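Local coordinates for protein Cwp19 (Clostridioides difficile, PDB 5OQ3) that probably cleaves cell-wall peptidoglycan, this chain being the TIM-barrel glycoside hydrolase domain of a longer protein, at residues 74-79 / 88-93; 84-89 / 172-177; 293-298 / 343-348; 322-327 / 359-364. All coordinates share one frame; numbering follows the deposited sequence.

Contact 1: 74-79 / 88-93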
loop_
_atom_site.group_PDB
_atom_site.type_symbol
_atom_site.label_atom_id
_atom_site.label_comp_id
_atom_site.label_asym_id
_atom_site.label_seq_id
_atom_site.Cartn_x
_atom_site.Cartn_y
_atom_site.Cartn_z
ATOM N N ARG A 74 1.173 9.423 -2.380
ATOM C CA ARG A 74 -0.095 9.965 -1.810
ATOM C C ARG A 74 -0.295 9.363 -0.430
ATOM O O ARG A 74 -1.078 8.427 -0.264
ATOM C CB ARG A 74 -1.273 9.615 -2.704
ATOM C CG ARG A 74 -2.642 10.089 -2.223
ATOM C CD ARG A 74 -3.723 9.480 -3.083
ATOM N NE ARG A 74 -5.061 9.730 -2.594
ATOM C CZ ARG A 74 -5.846 10.735 -2.959
ATOM N NH1 ARG A 74 -5.420 11.662 -3.778
ATOM N NH2 ARG A 74 -7.113 10.776 -2.501
ATOM N N PRO A 75 0.398 9.925 0.578
ATOM C CA PRO A 75 0.196 9.433 1.926
ATOM C C PRO A 75 -1.072 9.905 2.593
ATOM O O PRO A 75 -1.565 9.210 3.489
ATOM C CB PRO A 75 1.397 9.983 2.681
ATOM C CG PRO A 75 1.802 11.205 1.950
ATOM C CD PRO A 75 1.561 10.833 0.513
ATOM N N LYS A 76 -1.632 11.036 2.150
ATOM C CA LYS A 76 -2.719 11.694 2.899
ATOM C C LYS A 76 -3.485 12.666 1.995
ATOM O O LYS A 76 -3.423 13.889 2.172
ATOM C CB LYS A 76 -2.138 12.383 4.124
ATOM C CG LYS A 76 -3.160 12.947 5.075
ATOM C CD LYS A 76 -2.445 13.738 6.153
ATOM C CE LYS A 76 -3.409 14.678 6.820
ATOM N NZ LYS A 76 -2.687 15.756 7.523
ATOM N N SER A 77 -4.191 12.091 1.011
ATOM C CA SER A 77 -4.957 12.869 -0.010
ATOM C C SER A 77 -4.146 14.061 -0.559
ATOM O O SER A 77 -4.672 15.158 -0.748
ATOM C CB SER A 77 -6.303 13.373 0.540
ATOM O OG SER A 77 -7.041 14.028 -0.484
ATOM N N ASP A 78 -2.888 13.788 -0.859
ATOM C CA ASP A 78 -1.889 14.805 -1.150
ATOM C C ASP A 78 -0.933 14.215 -2.167
ATOM O O ASP A 78 -1.158 13.104 -2.693
ATOM C CB ASP A 78 -1.226 15.271 0.136
ATOM C CG ASP A 78 -0.501 14.134 0.862
ATOM O OD1 ASP A 78 -0.576 12.953 0.392
ATOM O OD2 ASP A 78 0.151 14.434 1.899
ATOM N N ALA A 79 0.129 14.959 -2.478
ATOM C CA ALA A 79 0.987 14.572 -3.594
ATOM C C ALA A 79 2.426 14.954 -3.296
ATOM O O ALA A 79 2.710 16.098 -2.921
ATOM C CB ALA A 79 0.515 15.245 -4.885
ATOM N N TRP A 88 0.117 19.688 -2.515
ATOM C CA TRP A 88 1.441 19.237 -2.078
ATOM C C TRP A 88 1.393 18.637 -0.684
ATOM O O TRP A 88 0.781 19.203 0.234
ATOM C CB TRP A 88 2.456 20.385 -2.068
ATOM C CG TRP A 88 2.817 20.937 -3.421
ATOM C CD1 TRP A 88 2.422 22.125 -3.970
ATOM C CD2 TRP A 88 3.700 20.329 -4.358
ATOM N NE1 TRP A 88 3.001 22.279 -5.209
ATOM C CE2 TRP A 88 3.823 21.207 -5.449
ATOM C CE3 TRP A 88 4.432 19.123 -4.362
ATOM C CZ2 TRP A 88 4.616 20.903 -6.574
ATOM C CZ3 TRP A 88 5.217 18.824 -5.481
ATOM C CH2 TRP A 88 5.314 19.724 -6.554
ATOM N N SER A 89 2.094 17.531 -0.492
ATOM C CA SER A 89 2.097 16.851 0.807
ATOM C C SER A 89 2.821 17.671 1.879
ATOM O O SER A 89 3.891 18.210 1.656
ATOM C CB SER A 89 2.783 15.490 0.690
ATOM O OG SER A 89 2.847 14.851 1.952
ATOM N N GLU A 90 2.227 17.714 3.066
ATOM C CA GLU A 90 2.839 18.365 4.204
ATOM C C GLU A 90 4.141 17.708 4.623
ATOM O O GLU A 90 4.919 18.329 5.356
ATOM C CB GLU A 90 1.892 18.341 5.387
ATOM C CG GLU A 90 1.752 16.991 6.057
ATOM C CD GLU A 90 0.463 16.843 6.825
ATOM O OE1 GLU A 90 0.512 16.920 8.068
ATOM O OE2 GLU A 90 -0.598 16.699 6.183
ATOM N N TYR A 91 4.408 16.477 4.180
ATOM C CA TYR A 91 5.621 15.807 4.692
ATOM C C TYR A 91 6.899 16.300 4.016
ATOM O O TYR A 91 7.970 15.990 4.477
ATOM C CB TYR A 91 5.483 14.276 4.647
ATOM C CG TYR A 91 4.240 13.840 5.428
ATOM C CD1 TYR A 91 4.162 14.037 6.812
ATOM C CD2 TYR A 91 3.112 13.343 4.782
ATOM C CE1 TYR A 91 3.021 13.731 7.505
ATOM C CE2 TYR A 91 1.962 12.990 5.487
ATOM C CZ TYR A 91 1.910 13.194 6.851
ATOM O OH TYR A 91 0.754 12.865 7.558
ATOM N N LEU A 92 6.786 17.100 2.957
ATOM C CA LEU A 92 7.955 17.726 2.337
ATOM C C LEU A 92 8.423 18.981 3.062
ATOM O O LEU A 92 9.627 19.213 3.186
ATOM C CB LEU A 92 7.650 18.071 0.865
ATOM C CG LEU A 92 7.533 16.807 -0.019
ATOM C CD1 LEU A 92 6.753 17.078 -1.297
ATOM C CD2 LEU A 92 8.926 16.241 -0.363
ATOM N N THR A 93 7.471 19.808 3.473
ATOM C CA THR A 93 7.763 21.138 4.068
ATOM C C THR A 93 7.293 21.401 5.529
ATOM O O THR A 93 7.758 22.277 6.176
ATOM C CB THR A 93 7.118 22.241 3.217
ATOM O OG1 THR A 93 5.693 22.059 3.254
ATOM C CG2 THR A 93 7.639 22.150 1.788
HETATM O O HOH W 1 -0.405 16.545 3.445
#
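Asp78 OD2 is gripped twice: Ser89 OG donates to it at 2.7 Å, from above the carboxylate plane, and a water donates to it as well. That water accepts from Glu90 N and gives its other hydrogen to Glu90 OE2, so it ties the acid of 74-79 to both the backbone and the side chain of the opposite segment. Asp78 CG stands between its own N and carbonyl carbon (chi1 61°). The carboxylate thus folds back over its own segment, where OD1 takes Lys76 N at 2.8 Å. Ser89 OG also accepts Tyr91 N at 3.2 Å, capping the short helix 90-93. Ser89 N bonds Ala79 O at 2.9 Å, beside the single beta bridge that pairs Ala79 with Trp88. The extended Lys76 crosses Glu90 at about a right angle, and its NZ meets the syn side of Glu90 OE2 in a 2.7 Å salt bridge; Glu133 is a second acidic partner of this lysine. Pro75 CG touches the Tyr91 ring at its edge, 3.8 Å from CD2. With Asp78 and Glu90 close together, the water that donates to both carboxylates and the lysine that pairs with Glu90 would be expected to offset the acids' repulsion.

Contact 2: 84-89 / 172-177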
loop_
_atom_site.group_PDB
_atom_site.type_symbol
_atom_site.label_atom_id
_atom_site.label_comp_id
_atom_site.label_asym_id
_atom_site.label_seq_id
_atom_site.Cartn_x
_atom_site.Cartn_y
_atom_site.Cartn_z
ATOM N N ASN A 84 -2.491 19.043 -10.695
ATOM C CA ASN A 84 -3.584 19.993 -10.870
ATOM C C ASN A 84 -4.864 19.502 -10.137
ATOM O O ASN A 84 -5.942 20.044 -10.335
ATOM C CB ASN A 84 -3.873 20.183 -12.380
ATOM C CG ASN A 84 -2.732 20.846 -13.135
ATOM O OD1 ASN A 84 -2.002 21.689 -12.593
ATOM N ND2 ASN A 84 -2.600 20.505 -14.417
ATOM N N ILE A 85 -4.741 18.460 -9.311
ATOM C CA ILE A 85 -5.879 17.830 -8.611
ATOM C C ILE A 85 -5.669 17.842 -7.082
ATOM O O ILE A 85 -6.585 18.172 -6.327
ATOM C CB ILE A 85 -6.081 16.360 -9.091
ATOM C CG1 ILE A 85 -6.246 16.291 -10.624
ATOM C CG2 ILE A 85 -7.275 15.710 -8.377
ATOM C CD1 ILE A 85 -6.181 14.875 -11.168
ATOM N N ASN A 86 -4.494 17.426 -6.622
ATOM C CA ASN A 86 -4.242 17.161 -5.220
ATOM C C ASN A 86 -3.157 18.079 -4.709
ATOM O O ASN A 86 -2.269 18.477 -5.450
ATOM C CB ASN A 86 -3.851 15.677 -5.036
ATOM C CG ASN A 86 -5.021 14.765 -5.284
ATOM O OD1 ASN A 86 -5.952 14.756 -4.513
ATOM N ND2 ASN A 86 -4.989 14.031 -6.395
ATOM N N PRO A 87 -3.213 18.440 -3.407
ATOM C CA PRO A 87 -2.289 19.431 -2.841
ATOM C C PRO A 87 -0.927 18.843 -2.523
ATOM O O PRO A 87 -0.816 17.651 -2.196
ATOM C CB PRO A 87 -2.951 19.797 -1.514
ATOM C CG PRO A 87 -3.711 18.548 -1.146
ATOM C CD PRO A 87 -4.267 18.054 -2.458
ATOM N N TRP A 88 0.117 19.688 -2.515
ATOM C CA TRP A 88 1.441 19.237 -2.078
ATOM C C TRP A 88 1.393 18.637 -0.684
ATOM O O TRP A 88 0.781 19.203 0.234
ATOM C CB TRP A 88 2.456 20.385 -2.068
ATOM C CG TRP A 88 2.817 20.937 -3.421
ATOM C CD1 TRP A 88 2.422 22.125 -3.970
ATOM C CD2 TRP A 88 3.700 20.329 -4.358
ATOM N NE1 TRP A 88 3.001 22.279 -5.209
ATOM C CE2 TRP A 88 3.823 21.207 -5.449
ATOM C CE3 TRP A 88 4.432 19.123 -4.362
ATOM C CZ2 TRP A 88 4.616 20.903 -6.574
ATOM C CZ3 TRP A 88 5.217 18.824 -5.481
ATOM C CH2 TRP A 88 5.314 19.724 -6.554
ATOM N N SER A 89 2.094 17.531 -0.492
ATOM C CA SER A 89 2.097 16.851 0.807
ATOM C C SER A 89 2.821 17.671 1.879
ATOM O O SER A 89 3.891 18.210 1.656
ATOM C CB SER A 89 2.783 15.490 0.690
ATOM O OG SER A 89 2.847 14.851 1.952
ATOM N N VAL A 172 -9.563 7.495 -9.539
ATOM C CA VAL A 172 -9.061 7.069 -10.847
ATOM C C VAL A 172 -8.306 8.201 -11.554
ATOM O O VAL A 172 -7.218 8.007 -12.091
ATOM C CB VAL A 172 -10.182 6.530 -11.714
ATOM C CG1 VAL A 172 -9.763 6.305 -13.149
ATOM C CG2 VAL A 172 -10.728 5.231 -11.104
ATOM N N ASP A 173 -8.932 9.377 -11.573
ATOM C CA ASP A 173 -8.322 10.503 -12.253
ATOM C C ASP A 173 -7.026 10.941 -11.589
ATOM O O ASP A 173 -6.106 11.389 -12.255
ATOM C CB ASP A 173 -9.338 11.672 -12.305
ATOM C CG ASP A 173 -10.532 11.402 -13.237
ATOM O OD1 ASP A 173 -10.479 10.437 -14.064
ATOM O OD2 ASP A 173 -11.556 12.138 -13.125
ATOM N N SER A 174 -6.974 10.840 -10.260
ATOM C CA SER A 174 -5.764 11.202 -9.518
ATOM C C SER A 174 -4.593 10.271 -9.891
ATOM O O SER A 174 -3.469 10.740 -10.104
ATOM C CB SER A 174 -6.024 11.109 -8.014
ATOM O OG SER A 174 -6.914 12.096 -7.496
ATOM N N ILE A 175 -4.882 8.991 -10.025
ATOM C CA ILE A 175 -3.855 8.057 -10.456
ATOM C C ILE A 175 -3.480 8.223 -11.921
ATOM O O ILE A 175 -2.286 8.179 -12.273
ATOM C CB ILE A 175 -4.308 6.648 -10.107
ATOM C CG1 ILE A 175 -4.336 6.577 -8.581
ATOM C CG2 ILE A 175 -3.358 5.626 -10.708
ATOM C CD1 ILE A 175 -5.183 5.452 -8.111
ATOM N N ALA A 176 -4.492 8.475 -12.751
ATOM C CA ALA A 176 -4.254 8.623 -14.193
ATOM C C ALA A 176 -3.292 9.779 -14.468
ATOM O O ALA A 176 -2.505 9.695 -15.412
ATOM C CB ALA A 176 -5.531 8.814 -14.929
ATOM N N GLU A 177 -3.386 10.845 -13.672
ATOM C CA GLU A 177 -2.481 11.984 -13.857
ATOM C C GLU A 177 -1.013 11.538 -13.714
ATOM O O GLU A 177 -0.128 11.939 -14.465
ATOM C CB GLU A 177 -2.795 13.086 -12.820
ATOM C CG GLU A 177 -1.922 14.337 -12.878
ATOM C CD GLU A 177 -2.278 15.352 -11.801
ATOM O OE1 GLU A 177 -2.347 15.005 -10.580
ATOM O OE2 GLU A 177 -2.453 16.513 -12.155
HETATM O O HOH W 2 -3.060 13.107 -8.755
#
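Ile85, Glu177 and Ser174 make most of this contact, in which the loop 84-89 lies against the side of helix 165-181. Ile85 and Glu177 come at each other from opposite directions. The Ile85 CD1 methyl reaches the helix between a backbone oxygen and an acid, 3.7 Å from Asp173 O and 3.9 Å from Glu177 OE1, while its CG2 branch rests 3.7 Å from Ser174 OG. Glu177 stretches out from the helix with CG anti to the backbone N (chi1 179°), which carries its carboxylate past the isoleucine to the start of the loop segment. There OE2 uses its syn lone pair to take Asn84 N at 2.9 Å in a nearly straight bond (173°). The other oxygen, OE1, is held by Ser83 and by a water that donates to it at 2.7 Å. The same water donates to Ser174 O and accepts from Asn86 ND2. This amide nitrogen also gives a hydrogen to Ser174 OG at 2.9 Å, the hydroxyl lying in the plane of the amide. Ser174 OG bonds back to Tyr170 O one helical turn earlier, and Tyr170 OH meets Asn86 OD1, so the asparagine is engaged at both ends of its amide. A carboxylate with partners on both oxygens, beside an amide fixed at both ends, suggests that directional polar bonds set the register of the loop on the helix, while Ile85 supplies the apolar packing.

Contact 3: 293-298 / 343-348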
loop_
_atom_site.group_PDB
_atom_site.type_symbol
_atom_site.label_atom_id
_atom_site.label_comp_id
_atom_site.label_asym_id
_atom_site.label_seq_id
_atom_site.Cartn_x
_atom_site.Cartn_y
_atom_site.Cartn_z
ATOM N N TRP A 293 4.039 -11.636 10.761
ATOM C CA TRP A 293 4.013 -12.469 11.926
ATOM C C TRP A 293 5.150 -13.493 11.829
ATOM O O TRP A 293 5.580 -13.856 10.739
ATOM C CB TRP A 293 2.699 -13.239 11.984
ATOM C CG TRP A 293 1.481 -12.353 12.133
ATOM C CD1 TRP A 293 1.103 -11.637 13.251
ATOM C CD2 TRP A 293 0.480 -12.097 11.148
ATOM N NE1 TRP A 293 -0.063 -10.967 13.016
ATOM C CE2 TRP A 293 -0.476 -11.235 11.737
ATOM C CE3 TRP A 293 0.272 -12.537 9.836
ATOM C CZ2 TRP A 293 -1.610 -10.810 11.058
ATOM C CZ3 TRP A 293 -0.845 -12.093 9.154
ATOM C CH2 TRP A 293 -1.763 -11.225 9.759
ATOM N N PRO A 294 5.602 -14.013 12.970
ATOM C CA PRO A 294 6.558 -15.117 12.990
ATOM C C PRO A 294 5.971 -16.446 12.560
ATOM O O PRO A 294 4.769 -16.707 12.700
ATOM C CB PRO A 294 6.997 -15.211 14.457
ATOM C CG PRO A 294 6.467 -14.005 15.101
ATOM C CD PRO A 294 5.294 -13.549 14.327
ATOM N N ILE A 295 6.856 -17.316 12.081
ATOM C CA ILE A 295 6.544 -18.739 11.950
ATOM C C ILE A 295 6.175 -19.291 13.318
ATOM O O ILE A 295 6.831 -18.993 14.286
ATOM C CB ILE A 295 7.752 -19.478 11.323
ATOM C CG1 ILE A 295 7.855 -19.058 9.859
ATOM C CG2 ILE A 295 7.606 -20.989 11.424
ATOM C CD1 ILE A 295 9.173 -19.390 9.183
ATOM N N GLY A 296 5.110 -20.063 13.382
ATOM C CA GLY A 296 4.655 -20.712 14.637
ATOM C C GLY A 296 3.704 -19.894 15.489
ATOM O O GLY A 296 3.285 -20.356 16.542
ATOM N N LEU A 297 3.370 -18.670 15.086
ATOM C CA LEU A 297 2.466 -17.875 15.923
ATOM C C LEU A 297 1.078 -18.468 15.785
ATOM O O LEU A 297 0.527 -18.508 14.692
ATOM C CB LEU A 297 2.438 -16.411 15.467
ATOM C CG LEU A 297 1.539 -15.498 16.292
ATOM C CD1 LEU A 297 2.064 -15.270 17.704
ATOM C CD2 LEU A 297 1.350 -14.184 15.543
ATOM N N LYS A 298 0.480 -18.871 16.900
ATOM C CA LYS A 298 -0.776 -19.629 16.867
ATOM C C LYS A 298 -1.921 -18.922 16.101
ATOM O O LYS A 298 -2.575 -19.532 15.229
ATOM C CB LYS A 298 -1.211 -19.999 18.289
ATOM C CG LYS A 298 -2.477 -20.844 18.333
ATOM C CD LYS A 298 -2.817 -21.273 19.756
ATOM C CE LYS A 298 -3.852 -22.382 19.741
ATOM N NZ LYS A 298 -5.028 -22.068 18.884
ATOM N N ILE A 343 14.335 -13.793 9.057
ATOM C CA ILE A 343 13.955 -13.486 7.688
ATOM C C ILE A 343 14.514 -14.514 6.689
ATOM O O ILE A 343 13.859 -14.821 5.695
ATOM C CB ILE A 343 14.356 -12.041 7.310
ATOM C CG1 ILE A 343 13.658 -11.573 6.005
ATOM C CG2 ILE A 343 15.849 -11.880 7.145
ATOM C CD1 ILE A 343 12.135 -11.668 5.996
ATOM N N VAL A 344 15.704 -15.043 6.917
ATOM C CA VAL A 344 16.224 -16.063 6.004
ATOM C C VAL A 344 15.306 -17.293 6.009
ATOM O O VAL A 344 14.984 -17.855 4.971
ATOM C CB VAL A 344 17.691 -16.422 6.344
ATOM C CG1 VAL A 344 18.122 -17.630 5.531
ATOM C CG2 VAL A 344 18.592 -15.228 6.040
ATOM N N GLN A 345 14.898 -17.723 7.182
ATOM C CA GLN A 345 13.955 -18.832 7.303
ATOM C C GLN A 345 12.634 -18.554 6.563
ATOM O O GLN A 345 12.103 -19.440 5.863
ATOM C CB GLN A 345 13.696 -19.121 8.782
ATOM C CG GLN A 345 12.809 -20.322 9.028
ATOM C CD GLN A 345 12.482 -20.553 10.487
ATOM O OE1 GLN A 345 12.919 -19.806 11.346
ATOM N NE2 GLN A 345 11.650 -21.559 10.758
ATOM N N GLN A 346 12.081 -17.356 6.725
ATOM C CA GLN A 346 10.858 -17.021 6.026
ATOM C C GLN A 346 11.020 -17.062 4.529
ATOM O O GLN A 346 10.179 -17.650 3.854
ATOM C CB GLN A 346 10.315 -15.666 6.515
ATOM C CG GLN A 346 9.864 -15.634 7.951
ATOM C CD GLN A 346 8.921 -14.467 8.267
ATOM O OE1 GLN A 346 8.795 -13.498 7.501
ATOM N NE2 GLN A 346 8.321 -14.516 9.455
ATOM N N VAL A 347 12.047 -16.425 3.979
ATOM C CA VAL A 347 12.168 -16.377 2.544
ATOM C C VAL A 347 12.535 -17.745 1.969
ATOM O O VAL A 347 12.075 -18.114 0.908
ATOM C CB VAL A 347 13.163 -15.282 2.099
ATOM C CG1 VAL A 347 13.416 -15.330 0.606
ATOM C CG2 VAL A 347 12.612 -13.900 2.461
ATOM N N THR A 348 13.300 -18.540 2.709
ATOM C CA THR A 348 13.580 -19.917 2.295
ATOM C C THR A 348 12.271 -20.722 2.145
ATOM O O THR A 348 12.072 -21.458 1.173
ATOM C CB THR A 348 14.552 -20.575 3.275
ATOM O OG1 THR A 348 15.783 -19.846 3.297
ATOM C CG2 THR A 348 14.840 -22.032 2.899
#
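Ile295 stands at the second position of a type II beta turn running from Pro294 to Leu297, and its CA comes 7.5 Å from that of Gln346 on helix 343-350, the nearest pair of CA atoms across the segments. The turn is closed by only a weak bond from Leu297 N to Pro294 O, and Gly296 supplies the positive phi (89°) required at its third position. Ile295 is the one side chain of the turn aimed at the helix. Its CD1 methyl lies 3.6 Å from Gln345 NE2 and 4.0 Å from Gln346 CG, so it touches the amide end of Gln345 and the stem of Gln346. Gln345 is fully extended and passes Ile295 at a slant. Gln346, its CG beside the backbone N, instead carries its amide to the residue just before the turn, where NE2 gives Trp293 O a weak, bent bond at 3.1 Å. The stronger partner of that nitrogen is Glu342, whose carboxylate also takes Ile295 N and so ties turn and helix together. Tyr302 of helix 302-313 packs on both Ile295 and Gln346. The arrangement belongs to the outer layer of a TIM barrel: the loop leaving the sixth strand, 286-287, leans on the helix that follows the seventh, 319-324.

Contact 4: 322-327 / 359-364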
loop_
_atom_site.group_PDB
_atom_site.type_symbol
_atom_site.label_atom_id
_atom_site.label_comp_id
_atom_site.label_asym_id
_atom_site.label_seq_id
_atom_site.Cartn_x
_atom_site.Cartn_y
_atom_site.Cartn_z
ATOM N N ILE A 322 5.137 -11.766 -0.974
ATOM C CA ILE A 322 4.868 -11.759 0.440
ATOM C C ILE A 322 5.367 -10.482 1.080
ATOM O O ILE A 322 6.523 -10.080 0.880
ATOM C CB ILE A 322 5.517 -12.966 1.133
ATOM C CG1 ILE A 322 5.076 -14.266 0.473
ATOM C CG2 ILE A 322 5.280 -12.919 2.639
ATOM C CD1 ILE A 322 3.584 -14.511 0.422
ATOM N N GLY A 323 4.455 -9.820 1.827
ATOM C CA GLY A 323 4.867 -8.686 2.627
ATOM C C GLY A 323 5.575 -9.158 3.880
ATOM O O GLY A 323 4.993 -9.859 4.719
ATOM N N GLN A 324 6.832 -8.729 4.039
ATOM C CA GLN A 324 7.700 -9.170 5.129
ATOM C C GLN A 324 7.824 -8.096 6.186
ATOM O O GLN A 324 8.267 -6.974 5.900
ATOM C CB GLN A 324 9.117 -9.492 4.577
ATOM C CG GLN A 324 9.211 -10.358 3.318
ATOM C CD GLN A 324 8.806 -11.837 3.409
ATOM O OE1 GLN A 324 8.794 -12.504 2.398
ATOM N NE2 GLN A 324 8.563 -12.382 4.590
ATOM N N GLY A 325 7.532 -8.468 7.433
ATOM C CA GLY A 325 7.511 -7.530 8.542
ATOM C C GLY A 325 8.786 -7.301 9.303
ATOM O O GLY A 325 8.844 -7.478 10.538
ATOM N N ILE A 326 9.819 -6.876 8.580
ATOM C CA ILE A 326 11.146 -6.730 9.143
ATOM C C ILE A 326 11.232 -5.623 10.194
ATOM O O ILE A 326 12.192 -5.598 10.950
ATOM C CB ILE A 326 12.264 -6.637 8.099
ATOM C CG1 ILE A 326 12.073 -5.492 7.126
ATOM C CG2 ILE A 326 12.444 -7.985 7.387
ATOM C CD1 ILE A 326 13.308 -5.088 6.362
ATOM N N TYR A 327 10.236 -4.735 10.248
ATOM C CA TYR A 327 10.148 -3.771 11.340
ATOM C C TYR A 327 10.019 -4.430 12.719
ATOM O O TYR A 327 10.338 -3.817 13.739
ATOM C CB TYR A 327 9.000 -2.768 11.080
ATOM C CG TYR A 327 7.613 -3.366 11.222
ATOM C CD1 TYR A 327 6.998 -4.030 10.165
ATOM C CD2 TYR A 327 6.893 -3.207 12.393
ATOM C CE1 TYR A 327 5.713 -4.549 10.297
ATOM C CE2 TYR A 327 5.618 -3.729 12.547
ATOM C CZ TYR A 327 5.013 -4.379 11.479
ATOM O OH TYR A 327 3.729 -4.884 11.580
ATOM N N SER A 359 9.063 -10.843 -2.710
ATOM C CA SER A 359 8.817 -10.247 -1.407
ATOM C C SER A 359 8.829 -8.719 -1.522
ATOM O O SER A 359 9.516 -8.157 -2.399
ATOM C CB SER A 359 9.898 -10.623 -0.408
ATOM O OG SER A 359 9.886 -12.000 -0.060
ATOM N N MET A 360 8.120 -8.097 -0.577
ATOM C CA MET A 360 8.203 -6.677 -0.304
ATOM C C MET A 360 8.463 -6.495 1.161
ATOM O O MET A 360 7.827 -7.124 1.957
ATOM C CB MET A 360 6.931 -5.928 -0.737
ATOM C CG MET A 360 6.495 -6.121 -2.175
ATOM S SD MET A 360 5.604 -4.678 -2.781
ATOM C CE MET A 360 5.706 -4.966 -4.514
ATOM N N TYR A 361 9.440 -5.656 1.502
ATOM C CA TYR A 361 9.925 -5.488 2.871
ATOM C C TYR A 361 9.364 -4.182 3.477
ATOM O O TYR A 361 9.600 -3.104 2.928
ATOM C CB TYR A 361 11.462 -5.421 2.914
ATOM C CG TYR A 361 12.039 -6.778 2.568
ATOM C CD1 TYR A 361 12.261 -7.717 3.561
ATOM C CD2 TYR A 361 12.350 -7.142 1.272
ATOM C CE1 TYR A 361 12.775 -8.955 3.265
ATOM C CE2 TYR A 361 12.855 -8.401 0.968
ATOM C CZ TYR A 361 13.055 -9.305 1.980
ATOM O OH TYR A 361 13.552 -10.566 1.728
ATOM N N PHE A 362 8.717 -4.315 4.617
ATOM C CA PHE A 362 8.280 -3.176 5.410
ATOM C C PHE A 362 9.236 -2.964 6.558
ATOM O O PHE A 362 9.167 -3.739 7.501
ATOM C CB PHE A 362 6.842 -3.303 5.911
ATOM C CG PHE A 362 6.281 -1.947 6.263
ATOM C CD1 PHE A 362 6.443 -1.403 7.545
ATOM C CD2 PHE A 362 5.766 -1.132 5.266
ATOM C CE1 PHE A 362 5.998 -0.141 7.835
ATOM C CE2 PHE A 362 5.335 0.155 5.560
ATOM C CZ PHE A 362 5.458 0.643 6.846
ATOM N N SER A 363 10.107 -1.942 6.510
ATOM C CA SER A 363 10.203 -0.920 5.480
ATOM C C SER A 363 11.673 -0.640 5.190
ATOM O O SER A 363 12.566 -1.185 5.841
ATOM C CB SER A 363 9.435 0.363 5.865
ATOM O OG SER A 363 10.080 1.033 6.930
ATOM N N ALA A 364 11.916 0.244 4.241
ATOM C CA ALA A 364 13.266 0.573 3.791
ATOM C C ALA A 364 14.214 0.983 4.904
ATOM O O ALA A 364 15.390 0.568 4.892
ATOM C CB ALA A 364 13.201 1.661 2.744
#
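The carbonyl that Tyr327 N bonds, Phe362 O, belongs to a cis peptide leading to Ser363, with no proline involved. The two strands are the seventh and eighth of the TIM barrel, parallel neighbours joined through helix 343-350 as a beta-alpha-beta unit, and a non-proline cis peptide after the last strand recalls those of several other glycoside hydrolase barrels. The short strand axes run 4.6 Å apart at 25°. Met360 N bonds Ile322 O, Gln324 N bonds Met360 O at 2.8 Å, and Phe362 N bonds Gln324 O, all three nearly straight. Beyond the strand Gly325 centres an inverse gamma turn, which brings Tyr327 N round to Phe362 O at 3.1 Å, in the carbonyl plane. The two rings that follow make an offset edge-to-face pair: the edge of Phe362 points toward the Tyr327 face, centroids 5.8 Å apart and planes at 88°. Tyr292 and Tyr334 add further edge-to-face neighbours to Tyr327. On the side of the sheet facing helix 343-350, Gln324 and Tyr361 lie together. Gln324 CG sits over the tyrosine ring in a CH-pi contact, 4.2 Å from its centroid, while Ile326 CG2 meets the ring at its edge, 3.8 Å from CD1. Asn350 and Tyr302 engage the two ends of the Gln324 amide. Bent at chi2 (-68°), the glutamine turns back and across to the neighbouring strand, where its OE1 receives Ser359 OG at 2.7 Å in the carbonyl plane, on a lone pair.

The contacts form two pairs on the barrel. Contacts 1 and 2, centres 11 Å apart, share Trp88 and Ser89 on the long loop after the second strand; Arg74 NH1 and Asn86 OD1 join them in a weak hydrogen bond of 3.2 Å. Contacts 3 and 4, centres 12 Å apart, interlock through helix 343-350: Ile343 CG1 packs 3.9 Å from Tyr361 CE1. Contacts 1 and 3 lie on opposite sides of the chain's centre, their centres 34 Å apart. Contacts 1 and 4, about 11 Å apart at their nearest atoms, both lie at the carboxyl-terminal ends of barrel strands, the rim that carries the active site in TIM-barrel hydrolases.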